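Local coordinates for protein ATP phosphoribosyltransferase regulatory subunit (Bacillus halodurans, PDB 3OD1) that is probably required for the first step of histidine biosynthesis, as the HisZ regulatory subunit working with HisG, and may allow feedback regulation of ATP phosphoribosyltransferase by histidine, at residues 147-150 / 151-155; 341-345 / 346-350; 90-93 / 94-98; 242-245 / 246-250. All blocks are in the same frame, centred on the assembly; numbering follows the deposited sequence.

Contact 1 of 4, residues 147-150 / 151-155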
loop_
_atom_site.group_PDB
_atom_site.type_symbol
_atom_site.label_atom_id
_atom_site.label_comp_id
_atom_site.label_asym_id
_atom_site.label_seq_id
_atom_site.Cartn_x
_atom_site.Cartn_y
_atom_site.Cartn_z
ATOM N N ALA B 147 -8.915 -22.293 -8.722
ATOM C CA ALA B 147 -10.157 -22.304 -7.959
ATOM C C ALA B 147 -10.230 -21.160 -6.952
ATOM O O ALA B 147 -11.294 -20.588 -6.737
ATOM C CB ALA B 147 -10.347 -23.656 -7.262
ATOM N N LEU B 148 -9.106 -20.839 -6.322
ATOM C CA LEU B 148 -9.044 -19.696 -5.421
ATOM C C LEU B 148 -9.266 -18.398 -6.198
ATOM O O LEU B 148 -10.065 -17.560 -5.793
ATOM C CB LEU B 148 -7.708 -19.667 -4.681
ATOM C CG LEU B 148 -7.384 -18.429 -3.830
ATOM C CD1 LEU B 148 -8.521 -18.114 -2.853
ATOM C CD2 LEU B 148 -6.069 -18.649 -3.091
HETATM N N MSE B 149 -8.585 -18.242 -7.328
HETATM C CA MSE B 149 -8.768 -17.042 -8.137
HETATM C C MSE B 149 -10.238 -16.838 -8.495
HETATM O O MSE B 149 -10.764 -15.713 -8.425
HETATM C CB MSE B 149 -7.942 -17.118 -9.420
HETATM C CG MSE B 149 -7.756 -15.740 -10.075
HETATM SE SE MSE B 149 -6.642 -15.778 -11.681
HETATM C CE MSE B 149 -7.782 -16.820 -12.852
ATOM N N ILE B 150 -10.888 -17.926 -8.907
ATOM C CA ILE B 150 -12.286 -17.879 -9.290
ATOM C C ILE B 150 -13.157 -17.512 -8.094
ATOM O O ILE B 150 -14.096 -16.721 -8.216
ATOM C CB ILE B 150 -12.741 -19.222 -9.920
ATOM C CG1 ILE B 150 -12.036 -19.418 -11.272
ATOM C CG2 ILE B 150 -14.278 -19.281 -10.031
ATOM C CD1 ILE B 150 -12.292 -20.747 -11.943
ATOM N N ALA B 151 -12.841 -18.071 -6.927
ATOM C CA ALA B 151 -13.634 -17.786 -5.737
ATOM C C ALA B 151 -13.426 -16.342 -5.283
ATOM O O ALA B 151 -14.357 -15.676 -4.802
ATOM C CB ALA B 151 -13.302 -18.765 -4.628
ATOM N N ALA B 152 -12.204 -15.845 -5.439
ATOM C CA ALA B 152 -11.905 -14.463 -5.050
ATOM C C ALA B 152 -12.577 -13.470 -6.010
ATOM O O ALA B 152 -13.145 -12.472 -5.581
ATOM C CB ALA B 152 -10.394 -14.235 -5.007
ATOM N N LEU B 153 -12.502 -13.747 -7.310
ATOM C CA LEU B 153 -13.163 -12.914 -8.304
ATOM C C LEU B 153 -14.663 -12.834 -8.037
ATOM O O LEU B 153 -15.240 -11.755 -8.070
ATOM C CB LEU B 153 -12.895 -13.438 -9.712
ATOM C CG LEU B 153 -11.458 -13.192 -10.166
ATOM C CD1 LEU B 153 -11.212 -13.792 -11.531
ATOM C CD2 LEU B 153 -11.174 -11.691 -10.167
ATOM N N LYS B 154 -15.273 -13.982 -7.755
ATOM C CA LYS B 154 -16.683 -14.055 -7.379
ATOM C C LYS B 154 -17.012 -13.229 -6.145
ATOM O O LYS B 154 -18.008 -12.507 -6.119
ATOM C CB LYS B 154 -17.101 -15.508 -7.130
ATOM C CG LYS B 154 -17.289 -16.315 -8.395
ATOM C CD LYS B 154 -18.464 -17.269 -8.274
ATOM C CE LYS B 154 -18.062 -18.585 -7.640
ATOM N NZ LYS B 154 -19.154 -19.598 -7.786
ATOM N N ARG B 155 -16.189 -13.347 -5.111
ATOM C CA ARG B 155 -16.460 -12.637 -3.872
ATOM C C ARG B 155 -16.335 -11.118 -4.073
ATOM O O ARG B 155 -16.932 -10.331 -3.337
ATOM C CB ARG B 155 -15.520 -13.113 -2.765
ATOM C CG ARG B 155 -16.068 -12.940 -1.355
ATOM C CD ARG B 155 -14.917 -12.856 -0.365
ATOM N NE ARG B 155 -15.341 -12.582 1.002
ATOM C CZ ARG B 155 -15.376 -13.496 1.968
ATOM N NH1 ARG B 155 -15.011 -14.751 1.714
ATOM N NH2 ARG B 155 -15.775 -13.155 3.189
#
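Ala-147 to Ile-150 give their carbonyl oxygens in turn to the amides of Ala-151 to Lys-154, so that regular i to i+4 bonding joins the two segments as the closing turns of one alpha helix, with Ala-152 N 2.8 Å from Leu-148 O and Lys-154 N 3.0 Å from Ile-150 O. The side chains show how a helix distributes its roles over a short length. On the inner side Leu-153 follows Met-149, present as selenomethionine, at a spacing of four residues. With its CG beside its own backbone N (chi1 -72°), Leu-153 leans back along the helix: CG comes to 3.1 Å from Met-149 O, and CD1 lies 4.2 Å from Met-149 CG, an apolar contact between neighbouring turns. Lys-154 begins in the same way, its CG 3.2 Å from Ile-150 O, but the chain then bends twice and carries the amine off at the exposed edge. Ala-151 and Ala-152 add only methyl groups, the CB of Ala-152 lying 3.4 Å from Leu-148 O, which keeps that side of the helix slim. This suits close packing: helix 21-40 brings Met-34 against Ala-152 and Glu-37 against Ala-151, while Arg-155 forms salt bridges to Glu-36 and Glu-37. Met-149 and Leu-153 meet Cys-295 on strand 295-298, and Met-149 and Leu-148 reach Phe-316 on strand 313-319, seating the helix on the large mixed sheet.

Contact 2 of 4, residues 341-345 / 346-350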
loop_
_atom_site.group_PDB
_atom_site.type_symbol
_atom_site.label_atom_id
_atom_site.label_comp_id
_atom_site.label_asym_id
_atom_site.label_seq_id
_atom_site.Cartn_x
_atom_site.Cartn_y
_atom_site.Cartn_z
ATOM N N ILE B 341 -22.202 17.368 11.924
ATOM C CA ILE B 341 -22.719 18.178 13.019
ATOM C C ILE B 341 -21.999 19.518 12.980
ATOM O O ILE B 341 -20.780 19.573 13.109
ATOM C CB ILE B 341 -22.483 17.503 14.393
ATOM C CG1 ILE B 341 -23.251 16.180 14.480
ATOM C CG2 ILE B 341 -22.889 18.441 15.530
ATOM C CD1 ILE B 341 -22.802 15.280 15.626
ATOM N N LEU B 342 -22.750 20.583 12.747
ATOM C CA LEU B 342 -22.191 21.933 12.738
ATOM C C LEU B 342 -22.414 22.549 14.107
ATOM O O LEU B 342 -23.538 22.573 14.605
ATOM C CB LEU B 342 -22.880 22.795 11.675
ATOM C CG LEU B 342 -22.693 22.340 10.227
ATOM C CD1 LEU B 342 -23.742 22.973 9.323
ATOM C CD2 LEU B 342 -21.273 22.657 9.739
ATOM N N PHE B 343 -21.353 23.039 14.730
ATOM C CA PHE B 343 -21.526 23.604 16.059
ATOM C C PHE B 343 -20.969 25.005 16.191
ATOM O O PHE B 343 -20.149 25.432 15.390
ATOM C CB PHE B 343 -20.937 22.687 17.140
ATOM C CG PHE B 343 -19.436 22.564 17.097
ATOM C CD1 PHE B 343 -18.639 23.338 17.925
ATOM C CD2 PHE B 343 -18.824 21.655 16.254
ATOM C CE1 PHE B 343 -17.258 23.216 17.894
ATOM C CE2 PHE B 343 -17.438 21.534 16.215
ATOM C CZ PHE B 343 -16.660 22.312 17.039
ATOM N N SER B 344 -21.452 25.727 17.197
ATOM C CA SER B 344 -20.818 26.974 17.613
ATOM C C SER B 344 -20.233 26.793 19.010
ATOM O O SER B 344 -20.418 25.750 19.645
ATOM C CB SER B 344 -21.799 28.142 17.586
ATOM O OG SER B 344 -22.854 27.950 18.512
ATOM N N ASN B 345 -19.537 27.818 19.480
ATOM C CA ASN B 345 -18.742 27.721 20.695
ATOM C C ASN B 345 -19.524 27.192 21.883
ATOM O O ASN B 345 -19.090 26.254 22.554
ATOM C CB ASN B 345 -18.145 29.085 21.033
ATOM C CG ASN B 345 -16.885 28.978 21.853
ATOM O OD1 ASN B 345 -16.095 28.048 21.678
ATOM N ND2 ASN B 345 -16.683 29.934 22.753
ATOM N N GLU B 346 -20.688 27.782 22.123
ATOM C CA GLU B 346 -21.463 27.509 23.329
ATOM C C GLU B 346 -22.002 26.090 23.418
ATOM O O GLU B 346 -22.231 25.588 24.514
ATOM C CB GLU B 346 -22.603 28.518 23.477
ATOM C CG GLU B 346 -22.124 29.935 23.706
ATOM C CD GLU B 346 -23.258 30.940 23.709
ATOM O OE1 GLU B 346 -22.973 32.157 23.675
ATOM O OE2 GLU B 346 -24.433 30.513 23.739
ATOM N N ARG B 347 -22.203 25.440 22.278
ATOM C CA ARG B 347 -22.697 24.064 22.290
ATOM C C ARG B 347 -21.646 23.037 21.846
ATOM O O ARG B 347 -21.990 21.938 21.411
ATOM C CB ARG B 347 -23.969 23.935 21.445
ATOM C CG ARG B 347 -25.115 24.790 21.945
ATOM C CD ARG B 347 -26.282 24.783 20.980
ATOM N NE ARG B 347 -27.016 23.520 21.000
ATOM C CZ ARG B 347 -28.135 23.300 20.312
ATOM N NH1 ARG B 347 -28.647 24.260 19.553
ATOM N NH2 ARG B 347 -28.745 22.125 20.385
ATOM N N ARG B 348 -20.370 23.397 21.962
ATOM C CA ARG B 348 -19.283 22.506 21.564
ATOM C C ARG B 348 -19.261 21.201 22.360
ATOM O O ARG B 348 -19.040 20.120 21.806
ATOM C CB ARG B 348 -17.921 23.206 21.682
ATOM C CG ARG B 348 -16.752 22.275 21.350
ATOM C CD ARG B 348 -15.403 22.950 21.491
ATOM N NE ARG B 348 -15.169 23.422 22.851
ATOM C CZ ARG B 348 -14.813 24.668 23.152
ATOM N NH1 ARG B 348 -14.646 25.559 22.181
ATOM N NH2 ARG B 348 -14.621 25.025 24.418
ATOM N N PHE B 349 -19.483 21.290 23.665
ATOM C CA PHE B 349 -19.445 20.078 24.467
ATOM C C PHE B 349 -20.583 19.166 24.041
ATOM O O PHE B 349 -20.396 17.964 23.867
ATOM C CB PHE B 349 -19.525 20.389 25.961
ATOM C CG PHE B 349 -19.266 19.193 26.829
ATOM C CD1 PHE B 349 -18.014 18.584 26.829
ATOM C CD2 PHE B 349 -20.272 18.665 27.633
ATOM C CE1 PHE B 349 -17.764 17.476 27.619
ATOM C CE2 PHE B 349 -20.034 17.556 28.427
ATOM C CZ PHE B 349 -18.775 16.959 28.421
ATOM N N GLU B 350 -21.761 19.750 23.855
ATOM C CA GLU B 350 -22.918 18.994 23.400
ATOM C C GLU B 350 -22.654 18.277 22.082
ATOM O O GLU B 350 -22.958 17.091 21.939
ATOM C CB GLU B 350 -24.140 19.904 23.260
ATOM C CG GLU B 350 -25.320 19.228 22.571
ATOM C CD GLU B 350 -26.441 20.196 22.269
ATOM O OE1 GLU B 350 -26.459 21.285 22.882
ATOM O OE2 GLU B 350 -27.301 19.868 21.419
#
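Phe-343 and Arg-348 meet where strand 339-343 turns into helix 348-359, the first corner of a beta-alpha-beta unit in the C-terminal domain. The aliphatic part of the arginine does the touching: its CG lies 3.6 Å from Phe-343 CE1, and its CB 3.8 Å from CD1. The guanidinium plane is turned 85° from the ring, and it is the aliphatic carbons that meet it. Phe-343 holds its ring between its own backbone N and carbonyl carbon (chi1 67°), which directs it to the helix start. Alongside, pointing the same way as the arginine, Asn-345 places OD1 2.9 Å from Arg-348 NH1. With an alanine here in place of Arg-348, the ring would probably lose its cover at CD1 and CE1, and Asn-345 OD1 the guanidinium beside it, leaving it a weak bond to Lys-251 of the second subunit. The turn is set by two backbone bonds between residues three apart, Arg-347 N to Ser-344 O at 3.2 Å and Arg-348 N to Asn-345 O at the same length. Further out, Ser-140 and Ser-258 of the second subunit pack on Phe-343 and Arg-348. At the N-cap position, Arg-347 bonds Ile-390 O through NH1 and grips Glu-350 side-on, NE 3.0 Å from OE1 and NH2 2.9 Å from the syn side of OE2.

Contact 3 of 4, residues 90-93 / 94-98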
loop_
_atom_site.group_PDB
_atom_site.type_symbol
_atom_site.label_atom_id
_atom_site.label_comp_id
_atom_site.label_asym_id
_atom_site.label_seq_id
_atom_site.Cartn_x
_atom_site.Cartn_y
_atom_site.Cartn_z
ATOM N N ALA B 90 10.100 -14.974 -4.220
ATOM C CA ALA B 90 11.088 -16.045 -4.355
ATOM C C ALA B 90 12.334 -15.725 -3.523
ATOM O O ALA B 90 12.870 -16.597 -2.828
ATOM C CB ALA B 90 11.453 -16.267 -5.818
ATOM N N ARG B 91 12.788 -14.475 -3.589
ATOM C CA ARG B 91 13.922 -14.038 -2.772
ATOM C C ARG B 91 13.628 -14.233 -1.289
ATOM O O ARG B 91 14.460 -14.731 -0.532
ATOM C CB ARG B 91 14.293 -12.567 -3.037
ATOM C CG ARG B 91 15.490 -12.074 -2.172
ATOM C CD ARG B 91 15.830 -10.586 -2.384
ATOM N NE ARG B 91 14.653 -9.720 -2.265
ATOM C CZ ARG B 91 13.896 -9.608 -1.176
ATOM N NH1 ARG B 91 14.185 -10.299 -0.081
ATOM N NH2 ARG B 91 12.832 -8.806 -1.187
ATOM N N LEU B 92 12.432 -13.832 -0.882
ATOM C CA LEU B 92 12.031 -13.894 0.517
ATOM C C LEU B 92 12.063 -15.339 0.977
ATOM O O LEU B 92 12.628 -15.661 2.028
ATOM C CB LEU B 92 10.621 -13.319 0.649
ATOM C CG LEU B 92 10.157 -12.659 1.941
ATOM C CD1 LEU B 92 8.713 -12.242 1.790
ATOM C CD2 LEU B 92 10.306 -13.622 3.091
ATOM N N VAL B 93 11.463 -16.209 0.169
ATOM C CA VAL B 93 11.367 -17.635 0.455
ATOM C C VAL B 93 12.726 -18.311 0.622
ATOM O O VAL B 93 12.882 -19.155 1.503
ATOM C CB VAL B 93 10.560 -18.373 -0.639
ATOM C CG1 VAL B 93 10.650 -19.891 -0.456
ATOM C CG2 VAL B 93 9.108 -17.912 -0.610
ATOM N N ALA B 94 13.694 -17.951 -0.220
ATOM C CA ALA B 94 15.010 -18.586 -0.177
ATOM C C ALA B 94 15.922 -17.990 0.894
ATOM O O ALA B 94 17.014 -18.493 1.111
ATOM C CB ALA B 94 15.692 -18.516 -1.532
ATOM N N SER B 95 15.483 -16.927 1.560
ATOM C CA SER B 95 16.325 -16.284 2.570
ATOM C C SER B 95 15.634 -16.166 3.925
ATOM O O SER B 95 15.826 -17.021 4.786
ATOM C CB SER B 95 16.787 -14.914 2.083
ATOM O OG SER B 95 15.682 -14.093 1.777
ATOM N N SER B 96 14.846 -15.106 4.100
ATOM C CA SER B 96 14.093 -14.837 5.333
ATOM C C SER B 96 13.280 -16.043 5.813
ATOM O O SER B 96 13.148 -16.284 7.014
ATOM C CB SER B 96 13.130 -13.653 5.119
ATOM O OG SER B 96 13.795 -12.425 4.816
ATOM N N LEU B 97 12.714 -16.785 4.868
ATOM C CA LEU B 97 11.833 -17.892 5.204
ATOM C C LEU B 97 12.447 -19.228 4.837
ATOM O O LEU B 97 11.716 -20.191 4.623
ATOM C CB LEU B 97 10.505 -17.763 4.452
ATOM C CG LEU B 97 9.641 -16.516 4.626
ATOM C CD1 LEU B 97 8.462 -16.561 3.651
ATOM C CD2 LEU B 97 9.162 -16.381 6.061
ATOM N N LYS B 98 13.775 -19.292 4.750
ATOM C CA LYS B 98 14.431 -20.513 4.285
ATOM C C LYS B 98 14.159 -21.689 5.210
ATOM O O LYS B 98 14.141 -22.844 4.772
ATOM C CB LYS B 98 15.940 -20.312 4.095
ATOM C CG LYS B 98 16.695 -19.825 5.321
ATOM C CD LYS B 98 18.180 -19.733 5.006
ATOM C CE LYS B 98 18.889 -18.716 5.887
ATOM N NZ LYS B 98 18.584 -17.306 5.499
HETATM O O HOH W 1 16.457 -11.436 1.282
#
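Leu-92 and Leu-97 pack together where helix 86-94 of the synthetase-like core ends and the chain enters a type I beta turn from Ser-95 to Lys-98. This is the tight half of the contact. Leu-92 swings CG anti to its backbone N (chi1 -152°), which brings CD2 under the turn, 3.5 Å from Ser-96 CB and only 3.3 Å from Leu-97 CG. Both pairs are closer than usual for carbon, so the second value is best read as crowding and not as an exact length. The same residue secures the backbone: Leu-92 O accepts from Ser-95 N at 3.2 Å and from Leu-97 N at 3.1 Å, the two donors arriving on opposite faces of its carbonyl plane. Beyond it, Val-93 packs on Leu-104 and Leu-106. The other half is polar and includes a bound water. Ser-95 has two conformers, and in one of them OG donates to Arg-91 O and accepts from a water, which in turn accepts from Arg-91 NH1. That guanidinium is held mainly from outside, by Glu-52 and by Asp-18 of the second subunit. On the looser, exposed side Lys-98 curls back, so that Ser-95 O is gripped from opposite faces by Lys-98 N at 3.1 Å and Lys-98 NZ at 2.9 Å.

Contact 4 of 4, residues 242-245 / 246-250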
loop_
_atom_site.group_PDB
_atom_site.type_symbol
_atom_site.label_atom_id
_atom_site.label_comp_id
_atom_site.label_asym_id
_atom_site.label_seq_id
_atom_site.Cartn_x
_atom_site.Cartn_y
_atom_site.Cartn_z
ATOM N N GLY B 242 4.240 -34.566 -24.872
ATOM C CA GLY B 242 2.930 -34.114 -25.295
ATOM C C GLY B 242 1.810 -34.825 -24.558
ATOM O O GLY B 242 0.829 -34.201 -24.137
ATOM N N LYS B 243 1.947 -36.138 -24.399
ATOM C CA LYS B 243 0.933 -36.917 -23.690
ATOM C C LYS B 243 0.864 -36.532 -22.211
ATOM O O LYS B 243 -0.216 -36.478 -21.626
ATOM C CB LYS B 243 1.165 -38.427 -23.861
ATOM C CG LYS B 243 0.437 -39.017 -25.069
ATOM C CD LYS B 243 0.562 -40.538 -25.150
ATOM C CE LYS B 243 1.830 -40.957 -25.876
ATOM N NZ LYS B 243 1.943 -42.440 -25.992
ATOM N N THR B 244 2.028 -36.269 -21.622
ATOM C CA THR B 244 2.124 -35.808 -20.242
ATOM C C THR B 244 1.406 -34.472 -20.021
ATOM O O THR B 244 0.614 -34.334 -19.093
ATOM C CB THR B 244 3.592 -35.651 -19.821
ATOM O OG1 THR B 244 4.238 -36.930 -19.861
ATOM C CG2 THR B 244 3.688 -35.075 -18.416
ATOM N N ALA B 245 1.694 -33.488 -20.866
ATOM C CA ALA B 245 1.031 -32.182 -20.763
ATOM C C ALA B 245 -0.483 -32.317 -20.873
ATOM O O ALA B 245 -1.229 -31.720 -20.094
ATOM C CB ALA B 245 1.556 -31.228 -21.820
ATOM N N LEU B 246 -0.941 -33.111 -21.834
ATOM C CA LEU B 246 -2.369 -33.349 -21.989
ATOM C C LEU B 246 -2.950 -33.998 -20.724
ATOM O O LEU B 246 -4.070 -33.692 -20.322
ATOM C CB LEU B 246 -2.639 -34.219 -23.220
ATOM C CG LEU B 246 -2.571 -33.523 -24.584
ATOM C CD1 LEU B 246 -2.243 -34.507 -25.703
ATOM C CD2 LEU B 246 -3.862 -32.781 -24.878
ATOM N N ALA B 247 -2.181 -34.886 -20.098
ATOM C CA ALA B 247 -2.650 -35.585 -18.904
ATOM C C ALA B 247 -2.804 -34.638 -17.727
ATOM O O ALA B 247 -3.706 -34.799 -16.899
ATOM C CB ALA B 247 -1.702 -36.729 -18.539
ATOM N N GLU B 248 -1.912 -33.657 -17.647
ATOM C CA GLU B 248 -1.983 -32.661 -16.589
ATOM C C GLU B 248 -3.208 -31.775 -16.769
ATOM O O GLU B 248 -3.878 -31.419 -15.796
ATOM C CB GLU B 248 -0.698 -31.844 -16.537
ATOM C CG GLU B 248 0.473 -32.675 -16.056
ATOM C CD GLU B 248 1.789 -31.950 -16.150
ATOM O OE1 GLU B 248 1.835 -30.875 -16.784
ATOM O OE2 GLU B 248 2.781 -32.457 -15.590
HETATM N N MSE B 249 -3.519 -31.446 -18.017
HETATM C CA MSE B 249 -4.718 -30.674 -18.285
HETATM C C MSE B 249 -5.989 -31.442 -17.952
HETATM O O MSE B 249 -6.933 -30.871 -17.413
HETATM C CB MSE B 249 -4.729 -30.114 -19.709
HETATM C CG MSE B 249 -4.252 -28.651 -19.740
HETATM SE SE MSE B 249 -4.051 -27.939 -21.535
HETATM C CE MSE B 249 -3.022 -29.404 -22.315
ATOM N N THR B 250 -6.013 -32.736 -18.240
ATOM C CA THR B 250 -7.204 -33.526 -17.947
ATOM C C THR B 250 -7.402 -33.704 -16.444
ATOM O O THR B 250 -8.514 -33.560 -15.938
ATOM C CB THR B 250 -7.186 -34.907 -18.650
ATOM O OG1 THR B 250 -6.231 -35.765 -18.014
ATOM C CG2 THR B 250 -6.826 -34.739 -20.112
#
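Leu-246 opens the second segment by donating its amide to Gly-242 O at 3.1 Å, the first of four i to i+4 bonds that carry helix 240-258 from one segment into the next. Its side chain lies back over the same carbonyl: CG stands beside the backbone N (chi1 -77°), and CD1 comes to 3.5 Å from Gly-242 O, an approach made alongside a residue that has no side chain of its own. Ala-247 follows on the exposed side, its N 3.0 Å from Lys-243 O and its methyl group 3.4 Å from Thr-244 O. Glu-248, bonded through its amide to Thr-244 O, extends next to the threonine, the two side chains pointing the same way. Between them the contact is slight, with OE2 4.0 Å from Thr-244 CG2, and each polar end has its partner elsewhere: Glu-248 OE1 in His-167 NE2, Thr-244 OG1 in Glu-240 O. Met-249, again selenomethionine, gives its N to Ala-245 O at 3.1 Å; a bend at its last torsion (chi3 -48°) then turns CE back to 3.7 Å from that same oxygen. Thr-250 ends the segment by donating OG1 to Ala-247 O at 2.9 Å, which ties its hydroxyl to the helix backbone. The buried side of this amphipathic helix is shared by several elements. Leu-246 and Thr-250 lie on Ile-230 of helix 228-234, Leu-246 and Ala-245 on Tyr-170 of helix 168-179, and Ala-245 and Met-249 on His-167 at the end of strand 162-167.

In the fold
Contacts 1, 3 and 4 belong to the histidyl-tRNA synthetase-like part of the chain, whereas contact 2 lies in the C-terminal domain, its centre about 72 Å from that of contact 4. Contact 1 is the most buried, and its helix packs on the same mixed sheet whose strand 162-167 abuts the helix of contact 4; the two centres are about 25 Å apart. In both, regular helical bonding dominates and side chains mainly turn outward to other elements, although contact 4 keeps a more exposed flank. Contact 2 sits instead at a helix start, on the surface, and contact 3 at a helix C-terminal end, partly buried; there i+3 and i+5 backbone bonds appear, and the second subunit touches both.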